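Local coordinates for actinorhodin polyketide putative beta-ketoacyl synthase 2 (Streptomyces coelicolor A3, PDB 1TQY), which probably acts as the chain length factor that partners a ketosynthase subunit in building the polyketide backbone of the antibiotic actinorhodin, at residues S79-L84 with V147-I152; V108-N112 with A175-A179; F117-H121 with D200-W204; G194-L199 with G236-A240. All blocks are in the same frame, centred on the assembly; numbering follows the deposited sequence.

Contact 1 of 4, residues S79-L84 with V147-I152; sequences STRLAL and VNTGQI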
loop_
_atom_site.group_PDB
_atom_site.type_symbol
_atom_site.label_atom_id
_atom_site.label_comp_id
_atom_site.label_asym_id
_atom_site.label_seq_id
_atom_site.Cartn_x
_atom_site.Cartn_y
_atom_site.Cartn_z
ATOM N N SER B 79 -0.673 9.102 14.145
ATOM C CA SER B 79 -0.579 7.683 13.779
ATOM C C SER B 79 0.877 7.209 13.685
ATOM O O SER B 79 1.217 6.134 14.175
ATOM C CB SER B 79 -1.272 7.420 12.436
ATOM O OG SER B 79 -0.616 8.111 11.392
ATOM N N THR B 80 1.736 8.005 13.058
ATOM C CA THR B 80 3.131 7.602 12.909
ATOM C C THR B 80 3.898 7.531 14.235
ATOM O O THR B 80 4.748 6.652 14.443
ATOM C CB THR B 80 3.853 8.532 11.929
ATOM O OG1 THR B 80 3.190 8.473 10.660
ATOM C CG2 THR B 80 5.311 8.106 11.758
ATOM N N ARG B 81 3.584 8.446 15.144
ATOM C CA ARG B 81 4.250 8.464 16.443
ATOM C C ARG B 81 3.903 7.210 17.227
ATOM O O ARG B 81 4.744 6.634 17.928
ATOM C CB ARG B 81 3.841 9.707 17.227
ATOM C CG ARG B 81 4.227 10.981 16.520
ATOM C CD ARG B 81 3.645 12.151 17.249
ATOM N NE ARG B 81 4.009 13.441 16.671
ATOM C CZ ARG B 81 3.602 14.598 17.180
ATOM N NH1 ARG B 81 2.827 14.602 18.263
ATOM N NH2 ARG B 81 3.965 15.739 16.617
ATOM N N LEU B 82 2.652 6.785 17.103
ATOM C CA LEU B 82 2.196 5.581 17.773
ATOM C C LEU B 82 2.894 4.359 17.166
ATOM O O LEU B 82 3.337 3.470 17.890
ATOM C CB LEU B 82 0.674 5.461 17.641
ATOM C CG LEU B 82 -0.081 6.499 18.474
ATOM C CD1 LEU B 82 -1.489 6.696 17.941
ATOM C CD2 LEU B 82 -0.097 6.062 19.912
ATOM N N ALA B 83 3.009 4.338 15.840
ATOM C CA ALA B 83 3.657 3.241 15.131
ATOM C C ALA B 83 5.139 3.135 15.488
ATOM O O ALA B 83 5.665 2.036 15.630
ATOM C CB ALA B 83 3.500 3.434 13.620
ATOM N N LEU B 84 5.813 4.274 15.611
ATOM C CA LEU B 84 7.232 4.273 15.956
ATOM C C LEU B 84 7.397 3.785 17.396
ATOM O O LEU B 84 8.335 3.059 17.701
ATOM C CB LEU B 84 7.829 5.685 15.816
ATOM C CG LEU B 84 8.027 6.266 14.403
ATOM C CD1 LEU B 84 8.316 7.759 14.486
ATOM C CD2 LEU B 84 9.177 5.540 13.710
ATOM N N VAL B 147 4.325 6.283 4.748
ATOM C CA VAL B 147 5.008 6.946 5.859
ATOM C C VAL B 147 5.529 6.081 7.003
ATOM O O VAL B 147 6.713 6.155 7.335
ATOM C CB VAL B 147 4.158 8.135 6.452
ATOM C CG1 VAL B 147 2.855 7.627 7.093
ATOM C CG2 VAL B 147 4.995 8.897 7.472
ATOM N N ASN B 148 4.686 5.239 7.589
ATOM C CA ASN B 148 5.152 4.425 8.704
ATOM C C ASN B 148 6.207 3.377 8.372
ATOM O O ASN B 148 6.994 2.982 9.235
ATOM C CB ASN B 148 3.966 3.798 9.417
ATOM C CG ASN B 148 2.979 4.839 9.860
ATOM O OD1 ASN B 148 3.378 5.936 10.272
ATOM N ND2 ASN B 148 1.693 4.528 9.773
ATOM N N THR B 149 6.243 2.922 7.128
ATOM C CA THR B 149 7.264 1.948 6.768
ATOM C C THR B 149 8.600 2.691 6.655
ATOM O O THR B 149 9.605 2.279 7.239
ATOM C CB THR B 149 6.929 1.235 5.440
ATOM O OG1 THR B 149 5.843 0.323 5.654
ATOM C CG2 THR B 149 8.125 0.456 4.933
ATOM N N GLY B 150 8.588 3.803 5.932
ATOM C CA GLY B 150 9.791 4.595 5.769
ATOM C C GLY B 150 10.374 5.142 7.063
ATOM O O GLY B 150 11.594 5.188 7.217
ATOM N N GLN B 151 9.522 5.569 7.992
ATOM C CA GLN B 151 10.007 6.112 9.260
ATOM C C GLN B 151 10.556 5.009 10.150
ATOM O O GLN B 151 11.567 5.195 10.828
ATOM C CB GLN B 151 8.896 6.872 10.001
ATOM C CG GLN B 151 8.470 8.196 9.359
ATOM C CD GLN B 151 9.502 9.317 9.512
ATOM O OE1 GLN B 151 9.208 10.482 9.232
ATOM N NE2 GLN B 151 10.708 8.970 9.954
ATOM N N ILE B 152 9.895 3.855 10.167
ATOM C CA ILE B 152 10.387 2.752 10.985
ATOM C C ILE B 152 11.738 2.301 10.404
ATOM O O ILE B 152 12.703 2.067 11.142
ATOM C CB ILE B 152 9.364 1.591 11.006
ATOM C CG1 ILE B 152 8.131 2.028 11.820
ATOM C CG2 ILE B 152 9.982 0.349 11.599
ATOM C CD1 ILE B 152 6.979 1.037 11.806
HETATM O O HOH W 1 -0.449 6.680 9.216
#

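Contact 2 of 4, residues V108-N112 with A175-A179; sequences VVTAN and ALGHA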
loop_
_atom_site.group_PDB
_atom_site.type_symbol
_atom_site.label_atom_id
_atom_site.label_comp_id
_atom_site.label_asym_id
_atom_site.label_seq_id
_atom_site.Cartn_x
_atom_site.Cartn_y
_atom_site.Cartn_z
ATOM N N VAL B 108 10.676 -4.109 6.519
ATOM C CA VAL B 108 9.547 -3.472 7.179
ATOM C C VAL B 108 8.309 -3.496 6.287
ATOM O O VAL B 108 8.310 -2.946 5.182
ATOM C CB VAL B 108 9.874 -2.001 7.570
ATOM C CG1 VAL B 108 8.656 -1.344 8.216
ATOM C CG2 VAL B 108 11.041 -1.969 8.559
ATOM N N VAL B 109 7.257 -4.158 6.765
ATOM C CA VAL B 109 6.004 -4.260 6.021
ATOM C C VAL B 109 4.834 -3.820 6.896
ATOM O O VAL B 109 4.505 -4.478 7.880
ATOM C CB VAL B 109 5.739 -5.702 5.559
ATOM C CG1 VAL B 109 4.497 -5.721 4.670
ATOM C CG2 VAL B 109 6.944 -6.238 4.813
ATOM N N THR B 110 4.214 -2.701 6.529
ATOM C CA THR B 110 3.082 -2.179 7.286
ATOM C C THR B 110 1.864 -1.968 6.430
ATOM O O THR B 110 1.955 -1.932 5.207
ATOM C CB THR B 110 3.378 -0.790 7.890
ATOM O OG1 THR B 110 3.644 0.133 6.822
ATOM C CG2 THR B 110 4.555 -0.851 8.856
ATOM N N ALA B 111 0.714 -1.834 7.079
ATOM C CA ALA B 111 -0.512 -1.532 6.354
ATOM C C ALA B 111 -0.905 -0.140 6.863
ATOM O O ALA B 111 -0.609 0.208 8.004
ATOM C CB ALA B 111 -1.599 -2.551 6.680
ATOM N N ASN B 112 -1.541 0.663 6.021
ATOM C CA ASN B 112 -1.962 2.001 6.430
ATOM C C ASN B 112 -3.288 2.294 5.734
ATOM O O ASN B 112 -3.397 2.162 4.520
ATOM C CB ASN B 112 -0.918 3.043 6.014
ATOM C CG ASN B 112 -0.948 4.273 6.890
ATOM O OD1 ASN B 112 -2.023 4.747 7.275
ATOM N ND2 ASN B 112 0.233 4.808 7.205
ATOM N N ALA B 175 -0.573 -7.363 5.620
ATOM C CA ALA B 175 0.801 -6.903 5.824
ATOM C C ALA B 175 1.617 -8.023 6.471
ATOM O O ALA B 175 2.736 -8.318 6.050
ATOM C CB ALA B 175 0.814 -5.647 6.712
ATOM N N LEU B 176 1.037 -8.628 7.502
ATOM C CA LEU B 176 1.658 -9.721 8.240
ATOM C C LEU B 176 1.920 -10.905 7.319
ATOM O O LEU B 176 2.964 -11.557 7.398
ATOM C CB LEU B 176 0.753 -10.144 9.394
ATOM C CG LEU B 176 1.095 -9.640 10.796
ATOM C CD1 LEU B 176 1.822 -8.309 10.738
ATOM C CD2 LEU B 176 -0.192 -9.527 11.607
ATOM N N GLY B 177 0.964 -11.181 6.443
ATOM C CA GLY B 177 1.137 -12.275 5.509
ATOM C C GLY B 177 2.220 -11.905 4.508
ATOM O O GLY B 177 2.985 -12.758 4.043
ATOM N N HIS B 178 2.288 -10.620 4.172
ATOM C CA HIS B 178 3.280 -10.128 3.211
ATOM C C HIS B 178 4.685 -10.274 3.810
ATOM O O HIS B 178 5.658 -10.573 3.108
ATOM C CB HIS B 178 2.993 -8.659 2.865
ATOM C CG HIS B 178 3.846 -8.110 1.761
ATOM N ND1 HIS B 178 3.320 -7.651 0.570
ATOM C CD2 HIS B 178 5.184 -7.901 1.681
ATOM C CE1 HIS B 178 4.295 -7.183 -0.193
ATOM N NE2 HIS B 178 5.437 -7.322 0.458
ATOM N N ALA B 179 4.776 -10.059 5.118
ATOM C CA ALA B 179 6.046 -10.192 5.810
ATOM C C ALA B 179 6.473 -11.649 5.766
ATOM O O ALA B 179 7.633 -11.966 5.487
ATOM C CB ALA B 179 5.917 -9.737 7.251
#

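Contact 3 of 4, residues F117-H121 with D200-W204; sequences FDFTH and DPWGW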
loop_
_atom_site.group_PDB
_atom_site.type_symbol
_atom_site.label_atom_id
_atom_site.label_comp_id
_atom_site.label_asym_id
_atom_site.label_seq_id
_atom_site.Cartn_x
_atom_site.Cartn_y
_atom_site.Cartn_z
ATOM N N PHE B 117 -3.722 11.568 8.319
ATOM C CA PHE B 117 -4.831 12.464 8.044
ATOM C C PHE B 117 -4.922 13.734 8.909
ATOM O O PHE B 117 -5.227 14.793 8.375
ATOM C CB PHE B 117 -6.155 11.698 8.087
ATOM C CG PHE B 117 -7.188 12.247 7.139
ATOM C CD1 PHE B 117 -7.026 12.111 5.766
ATOM C CD2 PHE B 117 -8.277 12.967 7.614
ATOM C CE1 PHE B 117 -7.927 12.683 4.877
ATOM C CE2 PHE B 117 -9.185 13.546 6.727
ATOM C CZ PHE B 117 -9.006 13.405 5.357
ATOM N N ASP B 118 -4.677 13.641 10.219
ATOM C CA ASP B 118 -4.729 14.829 11.060
ATOM C C ASP B 118 -3.737 15.836 10.480
ATOM O O ASP B 118 -4.048 17.012 10.299
ATOM C CB ASP B 118 -4.332 14.515 12.505
ATOM C CG ASP B 118 -4.273 15.773 13.376
ATOM O OD1 ASP B 118 -5.327 16.238 13.851
ATOM O OD2 ASP B 118 -3.169 16.295 13.576
ATOM N N PHE B 119 -2.539 15.356 10.173
ATOM C CA PHE B 119 -1.508 16.211 9.617
ATOM C C PHE B 119 -1.935 16.825 8.290
ATOM O O PHE B 119 -1.829 18.034 8.100
ATOM C CB PHE B 119 -0.197 15.430 9.429
ATOM C CG PHE B 119 1.008 16.310 9.204
ATOM C CD1 PHE B 119 1.195 16.970 7.991
ATOM C CD2 PHE B 119 1.932 16.511 10.226
ATOM C CE1 PHE B 119 2.279 17.822 7.798
ATOM C CE2 PHE B 119 3.020 17.364 10.042
ATOM C CZ PHE B 119 3.193 18.020 8.823
ATOM N N THR B 120 -2.435 16.012 7.367
ATOM C CA THR B 120 -2.814 16.570 6.073
ATOM C C THR B 120 -4.000 17.537 6.143
ATOM O O THR B 120 -4.071 18.484 5.359
ATOM C CB THR B 120 -3.088 15.442 5.023
ATOM O OG1 THR B 120 -3.022 16.001 3.712
ATOM C CG2 THR B 120 -4.474 14.827 5.205
ATOM N N HIS B 121 -4.930 17.305 7.071
ATOM C CA HIS B 121 -6.084 18.195 7.211
ATOM C C HIS B 121 -5.586 19.601 7.561
ATOM O O HIS B 121 -6.001 20.596 6.957
ATOM C CB HIS B 121 -7.026 17.686 8.303
ATOM C CG HIS B 121 -8.269 18.510 8.479
ATOM N ND1 HIS B 121 -9.168 18.280 9.499
ATOM C CD2 HIS B 121 -8.748 19.576 7.791
ATOM C CE1 HIS B 121 -10.145 19.168 9.432
ATOM N NE2 HIS B 121 -9.914 19.966 8.407
ATOM N N ASP B 200 -9.727 13.614 13.793
ATOM C CA ASP B 200 -9.786 15.046 13.562
ATOM C C ASP B 200 -11.183 15.201 12.980
ATOM O O ASP B 200 -11.793 14.212 12.576
ATOM C CB ASP B 200 -8.754 15.483 12.529
ATOM C CG ASP B 200 -9.041 14.918 11.166
ATOM O OD1 ASP B 200 -9.520 15.662 10.283
ATOM O OD2 ASP B 200 -8.795 13.706 10.977
ATOM N N PRO B 201 -11.709 16.432 12.921
ATOM C CA PRO B 201 -13.055 16.615 12.371
ATOM C C PRO B 201 -13.294 15.997 10.984
ATOM O O PRO B 201 -14.311 15.346 10.773
ATOM C CB PRO B 201 -13.216 18.128 12.364
ATOM C CG PRO B 201 -12.339 18.575 13.515
ATOM C CD PRO B 201 -11.123 17.725 13.336
ATOM N N TRP B 202 -12.373 16.204 10.042
ATOM C CA TRP B 202 -12.545 15.666 8.689
ATOM C C TRP B 202 -12.465 14.144 8.688
ATOM O O TRP B 202 -13.329 13.466 8.115
ATOM C CB TRP B 202 -11.493 16.259 7.742
ATOM C CG TRP B 202 -11.773 16.032 6.260
ATOM C CD1 TRP B 202 -12.931 15.559 5.691
ATOM C CD2 TRP B 202 -10.867 16.283 5.176
ATOM N NE1 TRP B 202 -12.795 15.500 4.321
ATOM C CE2 TRP B 202 -11.539 15.935 3.978
ATOM C CE3 TRP B 202 -9.549 16.767 5.100
ATOM C CZ2 TRP B 202 -10.938 16.056 2.715
ATOM C CZ3 TRP B 202 -8.950 16.887 3.831
ATOM C CH2 TRP B 202 -9.652 16.530 2.664
ATOM N N GLY B 203 -11.436 13.606 9.344
ATOM C CA GLY B 203 -11.297 12.161 9.421
ATOM C C GLY B 203 -12.535 11.542 10.062
ATOM O O GLY B 203 -12.979 10.463 9.676
ATOM N N TRP B 204 -13.107 12.245 11.033
ATOM C CA TRP B 204 -14.291 11.769 11.745
ATOM C C TRP B 204 -15.525 11.699 10.839
ATOM O O TRP B 204 -16.221 10.674 10.763
ATOM C CB TRP B 204 -14.588 12.697 12.924
ATOM C CG TRP B 204 -15.636 12.152 13.849
ATOM C CD1 TRP B 204 -16.882 12.663 14.077
ATOM C CD2 TRP B 204 -15.540 10.952 14.625
ATOM N NE1 TRP B 204 -17.573 11.848 14.948
ATOM C CE2 TRP B 204 -16.773 10.792 15.301
ATOM C CE3 TRP B 204 -14.531 9.995 14.816
ATOM C CZ2 TRP B 204 -17.028 9.714 16.151
ATOM C CZ3 TRP B 204 -14.787 8.920 15.666
ATOM C CH2 TRP B 204 -16.030 8.793 16.321
#

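Contact 4 of 4, residues G194-L199 with G236-A240; sequences GVDSAL and GEGGA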
loop_
_atom_site.group_PDB
_atom_site.type_symbol
_atom_site.label_atom_id
_atom_site.label_comp_id
_atom_site.label_asym_id
_atom_site.label_seq_id
_atom_site.Cartn_x
_atom_site.Cartn_y
_atom_site.Cartn_z
ATOM N N GLY B 194 0.575 -2.406 11.802
ATOM C CA GLY B 194 -0.145 -1.248 11.329
ATOM C C GLY B 194 -0.714 -0.495 12.507
ATOM O O GLY B 194 -0.896 -1.037 13.604
ATOM N N VAL B 195 -0.980 0.774 12.248
ATOM C CA VAL B 195 -1.530 1.692 13.220
ATOM C C VAL B 195 -2.281 2.740 12.421
ATOM O O VAL B 195 -1.794 3.198 11.393
ATOM C CB VAL B 195 -0.412 2.404 14.024
ATOM C CG1 VAL B 195 -1.004 3.536 14.848
ATOM C CG2 VAL B 195 0.292 1.415 14.947
ATOM N N ASP B 196 -3.480 3.095 12.863
ATOM C CA ASP B 196 -4.248 4.136 12.187
ATOM C C ASP B 196 -4.773 5.067 13.256
ATOM O O ASP B 196 -4.819 4.707 14.430
ATOM C CB ASP B 196 -5.448 3.574 11.400
ATOM C CG ASP B 196 -5.142 3.344 9.928
ATOM O OD1 ASP B 196 -4.956 2.164 9.535
ATOM O OD2 ASP B 196 -5.096 4.334 9.152
ATOM N N SER B 197 -5.166 6.258 12.828
ATOM C CA SER B 197 -5.743 7.284 13.692
ATOM C C SER B 197 -6.354 8.328 12.770
ATOM O O SER B 197 -5.685 8.848 11.885
ATOM C CB SER B 197 -4.683 7.952 14.565
ATOM O OG SER B 197 -5.295 8.931 15.385
ATOM N N ALA B 198 -7.632 8.614 12.960
ATOM C CA ALA B 198 -8.304 9.601 12.137
ATOM C C ALA B 198 -9.294 10.339 13.024
ATOM O O ALA B 198 -10.486 10.417 12.721
ATOM C CB ALA B 198 -9.022 8.924 10.996
ATOM N N LEU B 199 -8.775 10.886 14.120
ATOM C CA LEU B 199 -9.582 11.588 15.095
ATOM C C LEU B 199 -9.557 13.105 15.002
ATOM O O LEU B 199 -9.376 13.795 16.001
ATOM C CB LEU B 199 -9.184 11.142 16.505
ATOM C CG LEU B 199 -9.426 9.661 16.756
ATOM C CD1 LEU B 199 -9.035 9.311 18.181
ATOM C CD2 LEU B 199 -10.909 9.346 16.515
ATOM N N GLY B 236 -11.563 3.548 16.370
ATOM C CA GLY B 236 -10.552 3.636 17.411
ATOM C C GLY B 236 -9.243 4.061 16.772
ATOM O O GLY B 236 -9.169 4.146 15.550
ATOM N N GLU B 237 -8.222 4.353 17.572
ATOM C CA GLU B 237 -6.916 4.731 17.030
ATOM C C GLU B 237 -5.915 3.813 17.696
ATOM O O GLU B 237 -6.113 3.401 18.839
ATOM C CB GLU B 237 -6.572 6.196 17.348
ATOM C CG GLU B 237 -6.188 6.446 18.800
ATOM C CD GLU B 237 -5.835 7.913 19.095
ATOM O OE1 GLU B 237 -5.479 8.662 18.153
ATOM O OE2 GLU B 237 -5.893 8.308 20.281
ATOM N N GLY B 238 -4.846 3.472 16.988
ATOM C CA GLY B 238 -3.851 2.600 17.574
ATOM C C GLY B 238 -3.597 1.372 16.733
ATOM O O GLY B 238 -3.924 1.330 15.546
ATOM N N GLY B 239 -2.996 0.371 17.356
ATOM C CA GLY B 239 -2.694 -0.858 16.653
ATOM C C GLY B 239 -1.545 -1.609 17.284
ATOM O O GLY B 239 -1.346 -1.568 18.499
ATOM N N ALA B 240 -0.777 -2.302 16.454
ATOM C CA ALA B 240 0.348 -3.065 16.955
ATOM C C ALA B 240 1.399 -3.273 15.893
ATOM O O ALA B 240 1.127 -3.209 14.698
ATOM C CB ALA B 240 -0.133 -4.409 17.465
#

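Contact 1 of 4, residues S79-L84 with V147-I152
Helices 78-93 and 147-156 run in broadly the same direction where Thr-80 faces Asn-148 and Leu-84 faces Ile-152, their short segments crossing at -44° with axes 9.7 Å apart at the closest. The polar centre is a side-chain hydrogen bond from Thr-80 OG1 to Asn-148 OD1, 2.6 Å long. The hydroxyl arrives in the carbonyl plane of the amide, with a C=O...donor angle of 154°. Thr-80 splits its two branches by task. With OG1 anti to its carbonyl carbon (chi1 -59°) it reaches the amide, while the methyl CG2 lies 4.0 Å from Gln-151 CG. Ala-83, a turn further on, is small enough to let the amide lie against it, its CB 4.0 Å from Asn-148 CG. Toward the C-terminal ends of both segments, Leu-84 sets CD2 against Gln-151 and Ile-152, 3.8 Å from Gln-151 O and 4.1 Å from Ile-152 CG1. The amide of Gln-151 itself leads elsewhere, to Gln-75. Near Ser-79 a water bridges the helices: it takes a hydrogen bond from Asn-148 ND2 and gives one to Ser-79 OG (2.6 Å), whose hydroxyl is also bonded to Asp-77. Beyond Ala-83 lies Val-195 of strand 189-196, and the partner protein also packs on Gln-151. Asparagine suits this buried site because it offers an acceptor and a donor at once: Thr-80 uses the first and the water the second, which limits rotation of the flat amide and is consistent with its modelled orientation.

Contact 2 of 4, residues V108-N112 with A175-A179
Val-109 and Ala-175 meet where a strand is covered by a helix, in the layered alpha/beta architecture of the thiolase fold. Strand 106-111 lies inside the N-terminal half's sheet, hydrogen-bonded to strands 163-166 and 189-196, and helix 171-185 crosses it in nearly the opposite sense, at 162° for these short segments. The helix probably corresponds to one of the buried helices that thiolase-fold enzymes hold between their two sheets; helix 147-156 covers the strand's other face, which Val-108 and Thr-110 address, the latter through a hydrogen bond to Thr-149. An axis separation of 7.4 Å is close for a strand and a helix, and it is the small residues Ala-175 and Ala-179, one turn apart, that make room for it. Val-109 carries the contact. Its CG1, anti to the backbone N (chi1 -174°), lies 3.4 Å from Ala-175 O and 3.8 Å from His-178 CB, while CG2 turns to the Ala-179 backbone, 4.2 Å from its CA. The beta-branched valine thus suits the strand and also gives the helix two methyls to pack on. His-178 meets it at about a right angle, its ring carbon CD2 4.0 Å from Val-109 CG2, and also packs on a polar side chain of the partner protein. The carbonyl of Ala-175, though touched by a methyl, keeps its helical bond to Ala-179 N. Further along the strand Ala-111 meets the helix methyl to methyl, its CB standing 3.9 Å from Ala-175 CB.

Contact 3 of 4, residues F117-H121 with D200-W204
Phe-117, in the first turn of helix 117-129, pushes its ring into the start of helix 201-208. Its edge carries CD2 to 3.5 Å from Asp-200 OD2 and CE2 to the same distance from Gly-203 N, an approach eased by the lack of a side chain on that glycine. The tip, CZ, presses on one face of the Trp-202 indole, 3.4 Å from CE3, with the two ring planes inclined at 54°. The Asp-118 and Asp-200 side chains run side by side in opposite senses, Asp-118 OD1 3.7 Å from Asp-200 CB, and Asp-118 directs OD2 to a salt bridge with Arg-122. In His-121, a turn on from Phe-117, CG anti to the backbone N (chi1 -178°) carries the imidazole to Asp-200 and Trp-202. Its ND1 donates to Asp-200 OD1 over 2.8 Å, a bent bond of 136° that reaches the oxygen on its anti side. Trp-202 CB sits over one face of this imidazole, a CH-pi contact of 3.8 Å to the ring centroid, and the indole turns an edge to the same ring. Asp-200 OD1 is gripped twice, since Gly-203 N binds it from the opposite face of the carboxylate, 3.0 Å away. The partner protein adds an aromatic ring stacked on His-121. The whole is an N-capped helix start whose capping aspartate also orients a histidine, set in an aromatic cluster at the interface between the two chains.

Contact 4 of 4, residues G194-L199 with G236-A240
Gly-194 and Ala-240 begin an antiparallel beta ladder between strands 189-196 and 238-246, in the N-terminal sheet of the thiolase fold. The backbone bonds come first. Gly-194 and Ala-240 form one hydrogen-bonded pair, N to O 3.1 Å in each direction, and Asp-196 and Gly-238 another, where Gly-238 N to Asp-196 O is the shorter bond at 2.8 Å. Between them Val-195 and Gly-239 make a non-hydrogen-bonded pair with CA atoms only 4.4 Å apart. Weaker CA-H...O contacts fill in, such as Val-195 CA to Gly-238 O at 3.4 Å. Gly-238 and Gly-239 suit their places, since at their positive phi a CB would be forced against the preceding carbonyl; at Gly-239 it would also strike the facing strand. Apolar packing is brief: Val-195 lays CG2 4.1 Å from Gly-239 CA and turns toward helix 78-93. Among polar side chains, the Asp-196 carboxylate leaves the ladder for Ser-343 and the backbone of Ala-113 and Cys-114. Just after strand 189-196, Ser-197 OG, anti to its backbone N (chi1 -180°), donates across 2.8 Å to the anti lone pair of OE1 of Glu-237, which just precedes strand 238-246. The other oxygen, OE2, has Arg-45 as a salt-bridge partner and Ile-59 N as a donor, which would help offset the buried charge. The Leu-199 side chain crosses that of Glu-237 at about a right angle, bringing its methyl CD1 3.6 Å from Glu-237 CD.

From the N terminus, contact 1 opens on helix 78-93, contact 2 on strand 106-111 and contact 3 on helix 117-129; residues 147-152 then close contact 1 and residues 175-179 close contact 2. Contact 4 opens at strand 189-196 just before residues 200-204 close contact 3, and closes last at 236-240. Contacts 1, 2 and 3 therefore cross one another, and 3 crosses 4, while 1 and 2 each precede 4; none nests. Strands 106-111 and 189-196 are sheet neighbours, joining contacts 2 and 4, with contact 1 packed against both. Contact 3, centred about 13 Å from contact 4's centre, ties helix 201-208 to helix 117-129 at the chain interface, which contacts 1 and 2 also reach.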